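Local structure of Rho guanine nucleotide exchange factor 3 (Mus musculus, 2Z0Q) at residues A[224-236]-A[246-258]. The protein acts as a guanine nucleotide exchange factor for the Rho-family GTPases RhoA and RhoB. Residues are numbered along the deposited sequence; the frame is centred on the assembly and turned at random.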
ATOM      1  N   SER A 224      24.524   8.117   9.384  1.00 31.76           N
ATOM      2  CA  SER A 224      23.934   7.538  10.583  1.00 30.64           C
ATOM      3  C   SER A 224      22.448   7.839  10.701  1.00 29.60           C
ATOM      4  O   SER A 224      21.726   7.140  11.409  1.00 30.53           O
ATOM      5  CB  SER A 224      24.661   8.044  11.837  1.00 32.15           C
ATOM      6  OG  SER A 224      24.348   9.408  12.070  1.00 37.69           O
ATOM      7  N   LEU A 225      21.983   8.883  10.025  1.00 26.91           N
ATOM      8  CA  LEU A 225      20.583   9.238  10.089  1.00 25.34           C
ATOM      9  C   LEU A 225      19.767   8.164   9.396  1.00 24.73           C
ATOM     10  O   LEU A 225      18.624   7.922   9.762  1.00 24.48           O
ATOM     11  CB  LEU A 225      20.333  10.604   9.432  1.00 25.89           C
ATOM     12  CG  LEU A 225      20.780  11.829  10.228  1.00 26.82           C
ATOM     13  CD1 LEU A 225      20.539  13.095   9.366  1.00 28.38           C
ATOM     14  CD2 LEU A 225      19.987  11.909  11.544  1.00 28.06           C
ATOM     15  N   ILE A 226      20.328   7.534   8.364  1.00 24.03           N
ATOM     16  CA  ILE A 226      19.588   6.463   7.702  1.00 24.34           C
ATOM     17  C   ILE A 226      19.490   5.286   8.694  1.00 24.78           C
ATOM     18  O   ILE A 226      18.420   4.726   8.907  1.00 24.35           O
ATOM     19  CB  ILE A 226      20.305   5.959   6.424  1.00 22.66           C
ATOM     20  CG1 ILE A 226      20.235   7.039   5.323  1.00 22.07           C
ATOM     21  CG2 ILE A 226      19.633   4.693   5.914  1.00 20.23           C
ATOM     22  CD1 ILE A 226      21.280   6.816   4.225  1.00 25.44           C
ATOM     23  N   ASP A 227      20.627   4.924   9.261  1.00 28.74           N
ATOM     24  CA  ASP A 227      20.716   3.805  10.221  1.00 31.74           C
ATOM     25  C   ASP A 227      19.740   3.948  11.392  1.00 32.14           C
ATOM     26  O   ASP A 227      19.091   2.982  11.801  1.00 33.28           O
ATOM     27  CB  ASP A 227      22.155   3.703  10.752  1.00 32.32           C
ATOM     28  CG  ASP A 227      23.187   3.540   9.634  1.00 34.36           C
ATOM     29  OD1 ASP A 227      22.796   3.385   8.460  1.00 36.98           O
ATOM     30  OD2 ASP A 227      24.399   3.561   9.917  1.00 36.49           O
ATOM     31  N   SER A 228      19.630   5.160  11.921  1.00 33.66           N
ATOM     32  CA  SER A 228      18.758   5.423  13.046  1.00 33.83           C
ATOM     33  C   SER A 228      17.299   5.595  12.664  1.00 34.40           C
ATOM     34  O   SER A 228      16.454   5.714  13.535  1.00 34.83           O
ATOM     35  CB  SER A 228      19.246   6.665  13.797  1.00 35.69           C
ATOM     36  OG  SER A 228      19.093   7.850  13.020  1.00 37.48           O
ATOM     37  N   SER A 229      16.985   5.599  11.367  1.00 33.49           N
ATOM     38  CA  SER A 229      15.599   5.784  10.969  1.00 33.49           C
ATOM     39  C   SER A 229      14.737   4.583  11.310  1.00 33.46           C
ATOM     40  O   SER A 229      15.137   3.426  11.126  1.00 33.07           O
ATOM     41  CB  SER A 229      15.478   6.074   9.464  1.00 33.39           C
ATOM     42  OG  SER A 229      16.201   7.241   9.100  1.00 35.40           O
ATOM     43  N   ARG A 230      13.544   4.876  11.813  1.00 33.59           N
ATOM     44  CA  ARG A 230      12.594   3.841  12.161  1.00 34.09           C
ATOM     45  C   ARG A 230      11.317   4.126  11.415  1.00 33.76           C
ATOM     46  O   ARG A 230      10.404   3.318  11.405  1.00 34.00           O
ATOM     47  CB  ARG A 230      12.367   3.798  13.677  1.00 35.75           C
ATOM     48  CG  ARG A 230      13.542   3.156  14.447  1.00 40.00           C
ATOM     49  CD  ARG A 230      13.844   1.740  13.922  1.00 43.22           C
ATOM     50  NE  ARG A 230      15.024   1.130  14.534  1.00 46.86           N
ATOM     51  CZ  ARG A 230      16.282   1.469  14.251  1.00 48.77           C
ATOM     52  NH1 ARG A 230      16.540   2.418  13.358  1.00 49.45           N
ATOM     53  NH2 ARG A 230      17.287   0.856  14.860  1.00 49.50           N
ATOM     54  N   VAL A 231      11.265   5.274  10.739  1.00 32.35           N
ATOM     55  CA  VAL A 231      10.064   5.610   9.977  1.00 31.46           C
ATOM     56  C   VAL A 231      10.343   6.029   8.535  1.00 27.34           C
ATOM     57  O   VAL A 231      11.183   6.886   8.301  1.00 30.03           O
ATOM     58  CB  VAL A 231       9.262   6.756  10.676  1.00 31.92           C
ATOM     59  CG1 VAL A 231      10.153   7.956  10.899  1.00 33.70           C
ATOM     60  CG2 VAL A 231       8.049   7.144   9.862  1.00 34.37           C
ATOM     61  N   LEU A 232       9.671   5.397   7.582  1.00 25.28           N
ATOM     62  CA  LEU A 232       9.800   5.819   6.190  1.00 24.13           C
ATOM     63  C   LEU A 232       8.508   6.618   5.953  1.00 22.80           C
ATOM     64  O   LEU A 232       7.431   6.038   5.800  1.00 22.61           O
ATOM     65  CB  LEU A 232       9.887   4.608   5.247  1.00 23.77           C
ATOM     66  CG  LEU A 232      10.232   4.796   3.780  1.00 24.57           C
ATOM     67  CD1 LEU A 232      11.502   5.721   3.645  1.00 19.81           C
ATOM     68  CD2 LEU A 232      10.498   3.424   3.122  1.00 22.01           C
ATOM     69  N   CYS A 233       8.628   7.944   5.947  1.00 20.61           N
ATOM     70  CA  CYS A 233       7.490   8.838   5.734  1.00 21.08           C
ATOM     71  C   CYS A 233       6.810   8.560   4.407  1.00 22.37           C
ATOM     72  O   CYS A 233       5.579   8.457   4.330  1.00 22.56           O
ATOM     73  CB  CYS A 233       7.937  10.296   5.820  1.00 20.63           C
ATOM     74  SG  CYS A 233       8.841  10.763   7.313  1.00 26.47           S
ATOM     75  N   CYS A 234       7.591   8.460   3.333  1.00 21.35           N
ATOM     76  CA  CYS A 234       7.044   8.122   2.033  1.00 20.87           C
ATOM     77  C   CYS A 234       8.209   7.779   1.105  1.00 19.79           C
ATOM     78  O   CYS A 234       9.368   8.064   1.436  1.00 19.61           O
ATOM     79  CB  CYS A 234       6.228   9.279   1.429  1.00 21.72           C
ATOM     80  SG  CYS A 234       7.241  10.687   0.906  1.00 21.82           S
ATOM     81  N   HIS A 235       7.900   7.138  -0.022  1.00 19.34           N
ATOM     82  CA  HIS A 235       8.937   6.796  -0.997  1.00 19.17           C
ATOM     83  C   HIS A 235       8.266   6.555  -2.344  1.00 19.71           C
ATOM     84  O   HIS A 235       7.041   6.317  -2.428  1.00 20.59           O
ATOM     85  CB  HIS A 235       9.751   5.544  -0.520  1.00 19.20           C
ATOM     86  CG  HIS A 235       8.998   4.249  -0.628  1.00 20.39           C
ATOM     87  ND1 HIS A 235       9.031   3.459  -1.756  1.00 19.29           N
ATOM     88  CD2 HIS A 235       8.113   3.663   0.219  1.00 22.78           C
ATOM     89  CE1 HIS A 235       8.192   2.445  -1.607  1.00 22.86           C
ATOM     90  NE2 HIS A 235       7.619   2.549  -0.417  1.00 23.57           N
ATOM     91  N   GLY A 236       9.034   6.625  -3.425  1.00 18.01           N
ATOM     92  CA  GLY A 236       8.421   6.418  -4.705  1.00 17.99           C
ATOM     93  C   GLY A 236       9.351   6.802  -5.843  1.00 18.08           C
ATOM     94  O   GLY A 236      10.420   7.364  -5.611  1.00 16.34           O
ATOM     95  N   LEU A 246      14.572   7.737 -10.790  1.00 17.60           N
ATOM     96  CA  LEU A 246      15.096   7.555  -9.450  1.00 16.06           C
ATOM     97  C   LEU A 246      14.028   6.996  -8.511  1.00 18.23           C
ATOM     98  O   LEU A 246      12.835   7.052  -8.826  1.00 20.32           O
ATOM     99  CB  LEU A 246      15.588   8.926  -8.908  1.00 15.17           C
ATOM    100  CG  LEU A 246      16.593   9.705  -9.786  1.00 15.76           C
ATOM    101  CD1 LEU A 246      16.684  11.187  -9.403  1.00 17.81           C
ATOM    102  CD2 LEU A 246      17.947   8.993  -9.702  1.00 15.53           C
ATOM    103  N   HIS A 247      14.478   6.353  -7.432  1.00 16.01           N
ATOM    104  CA  HIS A 247      13.564   5.914  -6.402  1.00 16.71           C
ATOM    105  C   HIS A 247      14.029   6.720  -5.203  1.00 16.22           C
ATOM    106  O   HIS A 247      15.190   6.610  -4.743  1.00 17.05           O
ATOM    107  CB  HIS A 247      13.647   4.412  -6.074  1.00 15.93           C
ATOM    108  CG  HIS A 247      12.450   3.947  -5.316  1.00 19.25           C
ATOM    109  ND1 HIS A 247      11.392   3.291  -5.918  1.00 22.82           N
ATOM    110  CD2 HIS A 247      12.081   4.161  -4.031  1.00 18.97           C
ATOM    111  CE1 HIS A 247      10.425   3.119  -5.029  1.00 19.85           C
ATOM    112  NE2 HIS A 247      10.821   3.633  -3.876  1.00 19.09           N
ATOM    113  N   VAL A 248      13.123   7.533  -4.675  1.00 15.98           N
ATOM    114  CA  VAL A 248      13.481   8.402  -3.580  1.00 14.46           C
ATOM    115  C   VAL A 248      12.811   7.970  -2.276  1.00 14.41           C
ATOM    116  O   VAL A 248      11.644   7.610  -2.259  1.00 14.73           O
ATOM    117  CB  VAL A 248      13.108   9.855  -3.935  1.00 14.40           C
ATOM    118  CG1 VAL A 248      13.441  10.777  -2.803  1.00 14.08           C
ATOM    119  CG2 VAL A 248      13.836  10.258  -5.219  1.00 17.77           C
ATOM    120  N   PHE A 249      13.567   8.064  -1.204  1.00 14.37           N
ATOM    121  CA  PHE A 249      13.116   7.657   0.124  1.00 16.05           C
ATOM    122  C   PHE A 249      13.209   8.804   1.125  1.00 15.13           C
ATOM    123  O   PHE A 249      14.295   9.339   1.390  1.00 16.21           O
ATOM    124  CB  PHE A 249      14.015   6.520   0.649  1.00 16.07           C
ATOM    125  CG  PHE A 249      13.969   5.268  -0.186  1.00 17.12           C
ATOM    126  CD1 PHE A 249      12.964   4.318  -0.002  1.00 16.99           C
ATOM    127  CD2 PHE A 249      14.927   5.044  -1.169  1.00 18.01           C
ATOM    128  CE1 PHE A 249      12.915   3.164  -0.784  1.00 17.30           C
ATOM    129  CE2 PHE A 249      14.881   3.915  -1.940  1.00 17.48           C
ATOM    130  CZ  PHE A 249      13.871   2.953  -1.754  1.00 19.28           C
ATOM    131  N   LEU A 250      12.066   9.168   1.696  1.00 16.68           N
ATOM    132  CA  LEU A 250      12.049  10.173   2.721  1.00 15.98           C
ATOM    133  C   LEU A 250      11.923   9.470   4.090  1.00 18.37           C
ATOM    134  O   LEU A 250      10.832   9.058   4.492  1.00 18.08           O
ATOM    135  CB  LEU A 250      10.851  11.127   2.548  1.00 17.23           C
ATOM    136  CG  LEU A 250      10.746  12.154   3.700  1.00 17.90           C
ATOM    137  CD1 LEU A 250      11.973  13.092   3.731  1.00 19.06           C
ATOM    138  CD2 LEU A 250       9.470  12.946   3.531  1.00 20.87           C
ATOM    139  N   PHE A 251      13.046   9.305   4.776  1.00 19.22           N
ATOM    140  CA  PHE A 251      13.015   8.741   6.126  1.00 21.21           C
ATOM    141  C   PHE A 251      12.709   9.972   7.002  1.00 23.73           C
ATOM    142  O   PHE A 251      12.826  11.101   6.538  1.00 21.81           O
ATOM    143  CB  PHE A 251      14.376   8.128   6.480  1.00 21.58           C
ATOM    144  CG  PHE A 251      14.673   6.852   5.727  1.00 22.35           C
ATOM    145  CD1 PHE A 251      14.088   5.637   6.112  1.00 22.40           C
ATOM    146  CD2 PHE A 251      15.533   6.870   4.637  1.00 21.70           C
ATOM    147  CE1 PHE A 251      14.362   4.449   5.416  1.00 23.08           C
ATOM    148  CE2 PHE A 251      15.817   5.704   3.931  1.00 21.63           C
ATOM    149  CZ  PHE A 251      15.229   4.478   4.323  1.00 22.03           C
ATOM    150  N   GLN A 252      12.326   9.782   8.268  1.00 24.69           N
ATOM    151  CA  GLN A 252      11.963  10.941   9.072  1.00 27.15           C
ATOM    152  C   GLN A 252      12.962  12.085   9.076  1.00 25.25           C
ATOM    153  O   GLN A 252      12.582  13.255   8.974  1.00 26.47           O
ATOM    154  CB  GLN A 252      11.706  10.527  10.520  1.00 30.13           C
ATOM    155  CG  GLN A 252      11.102  11.643  11.380  1.00 36.86           C
ATOM    156  CD  GLN A 252       9.682  11.966  10.971  1.00 39.27           C
ATOM    157  OE1 GLN A 252       9.454  12.781  10.081  1.00 40.26           O
ATOM    158  NE2 GLN A 252       8.708  11.303  11.617  1.00 42.07           N
ATOM    159  N   GLU A 253      14.244  11.755   9.167  1.00 23.29           N
ATOM    160  CA  GLU A 253      15.255  12.788   9.249  1.00 23.29           C
ATOM    161  C   GLU A 253      16.211  12.901   8.066  1.00 21.14           C
ATOM    162  O   GLU A 253      17.101  13.746   8.084  1.00 20.42           O
ATOM    163  CB  GLU A 253      16.067  12.588  10.535  1.00 25.96           C
ATOM    164  CG  GLU A 253      15.199  12.665  11.808  1.00 29.52           C
ATOM    165  CD  GLU A 253      16.038  12.546  13.064  1.00 33.86           C
ATOM    166  OE1 GLU A 253      16.933  13.392  13.244  1.00 34.55           O
ATOM    167  OE2 GLU A 253      15.821  11.604  13.856  1.00 36.21           O
ATOM    168  N   VAL A 254      16.009  12.074   7.050  1.00 19.08           N
ATOM    169  CA  VAL A 254      16.923  12.101   5.903  1.00 18.13           C
ATOM    170  C   VAL A 254      16.292  11.651   4.591  1.00 17.32           C
ATOM    171  O   VAL A 254      15.516  10.688   4.543  1.00 17.55           O
ATOM    172  CB  VAL A 254      18.216  11.255   6.220  1.00 17.37           C
ATOM    173  CG1 VAL A 254      17.836   9.794   6.437  1.00 17.55           C
ATOM    174  CG2 VAL A 254      19.279  11.379   5.057  1.00 16.79           C
ATOM    175  N   LEU A 255      16.628  12.374   3.511  1.00 15.28           N
ATOM    176  CA  LEU A 255      16.140  12.027   2.181  1.00 12.89           C
ATOM    177  C   LEU A 255      17.241  11.226   1.469  1.00 13.99           C
ATOM    178  O   LEU A 255      18.412  11.608   1.487  1.00 15.13           O
ATOM    179  CB  LEU A 255      15.823  13.295   1.386  1.00 13.61           C
ATOM    180  CG  LEU A 255      15.206  13.065  -0.005  1.00 12.60           C
ATOM    181  CD1 LEU A 255      13.711  12.819   0.144  1.00 15.43           C
ATOM    182  CD2 LEU A 255      15.411  14.298  -0.916  1.00 15.28           C
ATOM    183  N   VAL A 256      16.872  10.105   0.855  1.00 14.38           N
ATOM    184  CA  VAL A 256      17.857   9.258   0.158  1.00 15.04           C
ATOM    185  C   VAL A 256      17.386   9.109  -1.287  1.00 14.72           C
ATOM    186  O   VAL A 256      16.250   8.707  -1.555  1.00 15.31           O
ATOM    187  CB  VAL A 256      17.989   7.869   0.846  1.00 15.21           C
ATOM    188  CG1 VAL A 256      19.102   7.020   0.117  1.00 15.88           C
ATOM    189  CG2 VAL A 256      18.372   8.070   2.290  1.00 12.96           C
ATOM    190  N   ILE A 257      18.267   9.450  -2.227  1.00 14.44           N
ATOM    191  CA  ILE A 257      17.933   9.414  -3.649  1.00 13.71           C
ATOM    192  C   ILE A 257      18.735   8.261  -4.265  1.00 14.19           C
ATOM    193  O   ILE A 257      19.946   8.181  -4.078  1.00 15.60           O
ATOM    194  CB  ILE A 257      18.339  10.765  -4.358  1.00 14.13           C
ATOM    195  CG1 ILE A 257      17.591  11.933  -3.693  1.00 15.40           C
ATOM    196  CG2 ILE A 257      17.988  10.689  -5.838  1.00 13.81           C
ATOM    197  CD1 ILE A 257      17.955  13.326  -4.250  1.00 16.96           C
ATOM    198  N   THR A 258      18.042   7.379  -4.972  1.00 15.41           N
ATOM    199  CA  THR A 258      18.696   6.184  -5.513  1.00 16.47           C
ATOM    200  C   THR A 258      18.199   5.829  -6.886  1.00 17.14           C
ATOM    201  O   THR A 258      17.280   6.465  -7.410  1.00 15.57           O
ATOM    202  CB  THR A 258      18.349   4.972  -4.628  1.00 16.49           C
ATOM    203  OG1 THR A 258      16.994   4.551  -4.914  1.00 16.33           O
ATOM    204  CG2 THR A 258      18.481   5.342  -3.146  1.00 17.68           C
TER
HETATM  205  O   HOH W   1      17.288   9.383  12.018  1.00 46.18           O
HETATM  206  O   HOH W   2      15.192   9.334  10.270  1.00 27.00           O
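His-235 places CG between its own backbone N and carbonyl carbon (chi1 73°), while His-247 carries CG anti to its backbone N (chi1 -164°), and the two imidazoles meet rim to rim across the first beta hairpin of the PH domain in this DH-PH fragment. His-235 ND1 and His-247 NE2 share a nearly straight hydrogen bond of 2.8 Å, whose proton either may supply. Glu-206 OE2, on the long helix 180-213, hydrogen-bonds His-235 NE2, so both ring nitrogens are engaged, which should restrain the ring's rotation. Phe-249 lies alongside, its ring near parallel to that of His-235 but slid off it, and the Tyr-210 ring meets those of His-235 and Phe-249.

The antiparallel ladder illustrates a classic beta bulge: Cys-233 and Cys-234 both face Leu-250, whose O takes a weak bond from each of their amides. Leu-250 N returns a bond to Cys-234 O (2.9 Å), and further on Gly-236 and Val-248 exchange two backbone bonds. Before the bulge, Leu-232 lays CD1 over one face of the Phe-251 ring, a CH-pi contact 3.7 Å from the centroid.

Where the chain leads in from helix 224-227, Ile-226 CG1 rests on Val-254 and Val-256, and Ser-229 OG, which donates to Leu-225 O, packs against Phe-251 CB (3.3 Å). The same hydroxyl accepts from a water that in turn takes the Glu-253 N-H, at 2.8 Å from water oxygen to Glu-253 N.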